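Local coordinates for protein 6-aminohexanoate-cyclic-dimer hydrolase (Arthrobacter sp., PDB 3A2Q) that hydrolyses the cyclic dimer of 6-aminohexanoate, a by-product of nylon-6 manufacture, opening one amide bond to give the linear dimer, at residues Y102-Q105 and R106-A110. The protein carries 1 engineered substitution. Sequence-based numbering, arbitrary orientation.
Sequences YFVQ and RMRAA
Tyr102 to Gln105 accept hydrogen bonds in turn from Arg106 to Ala109, the i to i+4 pattern of an alpha-helix, here a short one that leads into strand 113-118 of the amidase-family sheet. The bond from Arg106 N to Tyr102 O measures 2.9 Å, with an N-H...O angle of 165°. That from Met107 N to Phe103 O is longer at 3.1 Å.

On the buried side, Phe103 and Met107 show how residues one turn apart make a Met-aromatic contact. Phe103 has CG anti to its backbone nitrogen (chi1 -174°), which lays the ring alongside the Met107 chain, the two pointing the same way. Met107 CG touches the ring at CE2, 3.7 Å away, while SD sits obliquely, 4.9 Å from the ring centroid. Val229 of helix 219-229 packs against both side chains, and His167 meets the Phe103 ring edge-to-face. Val104 and Met107 also rest on Tyr69 of strand 68-72, so this side of the helix is pressed against the sheet.

The two arginines leave the helix in different directions. The end of Arg106 leads away from the 102-105 turn, NH1 donating to the carbonyls of Val228 and Ser230. Arg108 turns its chain back at chi3 (68°), bringing the guanidinium obliquely near Val104 CG1 and Gln105 CG, and NH1 forms a salt bridge with Asp100 just before the helix. A water bridges Gln105 and Arg108: it accepts from Gln105 NE2 at 2.9 Å and, weakly, from Arg108 NH2 at 3.5 Å, lying in the guanidinium plane.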
loop_
_atom_site.group_PDB
_atom_site.type_symbol
_atom_site.label_atom_id
_atom_site.label_comp_id
_atom_site.label_asym_id
_atom_site.label_seq_id
_atom_site.Cartn_x
_atom_site.Cartn_y
_atom_site.Cartn_z
ATOM N N TYR A 102 -6.763 -14.396 7.239
ATOM C CA TYR A 102 -6.918 -13.900 8.600
ATOM C C TYR A 102 -7.335 -12.429 8.590
ATOM O O TYR A 102 -8.177 -12.013 9.380
ATOM C CB TYR A 102 -5.609 -14.061 9.375
ATOM C CG TYR A 102 -5.237 -15.493 9.695
ATOM C CD1 TYR A 102 -3.918 -15.933 9.566
ATOM C CD2 TYR A 102 -6.193 -16.404 10.155
ATOM C CE1 TYR A 102 -3.557 -17.238 9.886
ATOM C CE2 TYR A 102 -5.838 -17.719 10.481
ATOM C CZ TYR A 102 -4.517 -18.127 10.344
ATOM O OH TYR A 102 -4.137 -19.410 10.689
ATOM N N PHE A 103 -6.737 -11.644 7.695
ATOM C CA PHE A 103 -7.054 -10.222 7.586
ATOM C C PHE A 103 -8.556 -10.037 7.391
ATOM O O PHE A 103 -9.185 -9.230 8.074
ATOM C CB PHE A 103 -6.318 -9.593 6.390
ATOM C CG PHE A 103 -6.479 -8.093 6.289
ATOM C CD1 PHE A 103 -5.550 -7.239 6.872
ATOM C CD2 PHE A 103 -7.566 -7.537 5.619
ATOM C CE1 PHE A 103 -5.697 -5.851 6.793
ATOM C CE2 PHE A 103 -7.724 -6.155 5.534
ATOM C CZ PHE A 103 -6.788 -5.310 6.123
ATOM N N VAL A 104 -9.120 -10.787 6.445
ATOM C CA VAL A 104 -10.547 -10.702 6.146
ATOM C C VAL A 104 -11.416 -11.083 7.342
ATOM O O VAL A 104 -12.417 -10.428 7.613
ATOM C CB VAL A 104 -10.910 -11.591 4.930
ATOM C CG1 VAL A 104 -12.419 -11.634 4.739
ATOM C CG2 VAL A 104 -10.249 -11.038 3.680
ATOM N N GLN A 105 -11.032 -12.131 8.062
ATOM C CA GLN A 105 -11.803 -12.562 9.228
ATOM C C GLN A 105 -11.784 -11.496 10.315
ATOM O O GLN A 105 -12.809 -11.215 10.937
ATOM C CB GLN A 105 -11.243 -13.867 9.793
ATOM C CG GLN A 105 -11.220 -15.017 8.806
ATOM C CD GLN A 105 -10.754 -16.308 9.445
ATOM O OE1 GLN A 105 -9.766 -16.328 10.180
ATOM N NE2 GLN A 105 -11.456 -17.398 9.163
ATOM N N ARG A 106 -10.610 -10.910 10.542
ATOM C CA ARG A 106 -10.441 -9.870 11.552
ATOM C C ARG A 106 -11.310 -8.647 11.264
ATOM O O ARG A 106 -11.897 -8.070 12.178
ATOM C CB ARG A 106 -8.966 -9.437 11.635
ATOM C CG ARG A 106 -8.040 -10.406 12.378
ATOM C CD ARG A 106 -8.454 -10.560 13.840
ATOM N NE ARG A 106 -7.421 -11.205 14.647
ATOM C CZ ARG A 106 -6.299 -10.613 15.047
ATOM N NH1 ARG A 106 -6.056 -9.349 14.719
ATOM N NH2 ARG A 106 -5.414 -11.285 15.773
ATOM N N MET A 107 -11.379 -8.246 9.998
ATOM C CA MET A 107 -12.182 -7.091 9.601
ATOM C C MET A 107 -13.677 -7.330 9.828
ATOM O O MET A 107 -14.388 -6.455 10.336
ATOM C CB MET A 107 -11.940 -6.762 8.124
ATOM C CG MET A 107 -10.566 -6.153 7.828
ATOM S SD MET A 107 -10.333 -4.531 8.585
ATOM C CE MET A 107 -11.134 -3.483 7.347
ATOM N N ARG A 108 -14.150 -8.513 9.449
ATOM C CA ARG A 108 -15.560 -8.857 9.616
ATOM C C ARG A 108 -15.950 -8.909 11.092
ATOM O O ARG A 108 -17.031 -8.461 11.470
ATOM C CB ARG A 108 -15.863 -10.205 8.951
ATOM C CG ARG A 108 -17.341 -10.571 8.967
ATOM C CD ARG A 108 -17.636 -11.805 8.129
ATOM N NE ARG A 108 -17.067 -13.024 8.698
ATOM C CZ ARG A 108 -16.158 -13.780 8.091
ATOM N NH1 ARG A 108 -15.702 -13.447 6.888
ATOM N NH2 ARG A 108 -15.710 -14.880 8.683
ATOM N N ALA A 109 -15.068 -9.457 11.923
ATOM C CA ALA A 109 -15.332 -9.554 13.354
ATOM C C ALA A 109 -15.405 -8.164 13.974
ATOM O O ALA A 109 -16.064 -7.959 14.998
ATOM C CB ALA A 109 -14.238 -10.374 14.037
ATOM N N ALA A 110 -14.726 -7.209 13.346
ATOM C CA ALA A 110 -14.704 -5.835 13.831
ATOM C C ALA A 110 -15.966 -5.073 13.440
ATOM O O ALA A 110 -16.248 -4.012 13.993
ATOM C CB ALA A 110 -13.474 -5.112 13.289
HETATM O O HOH W 1 -13.885 -17.634 7.580
#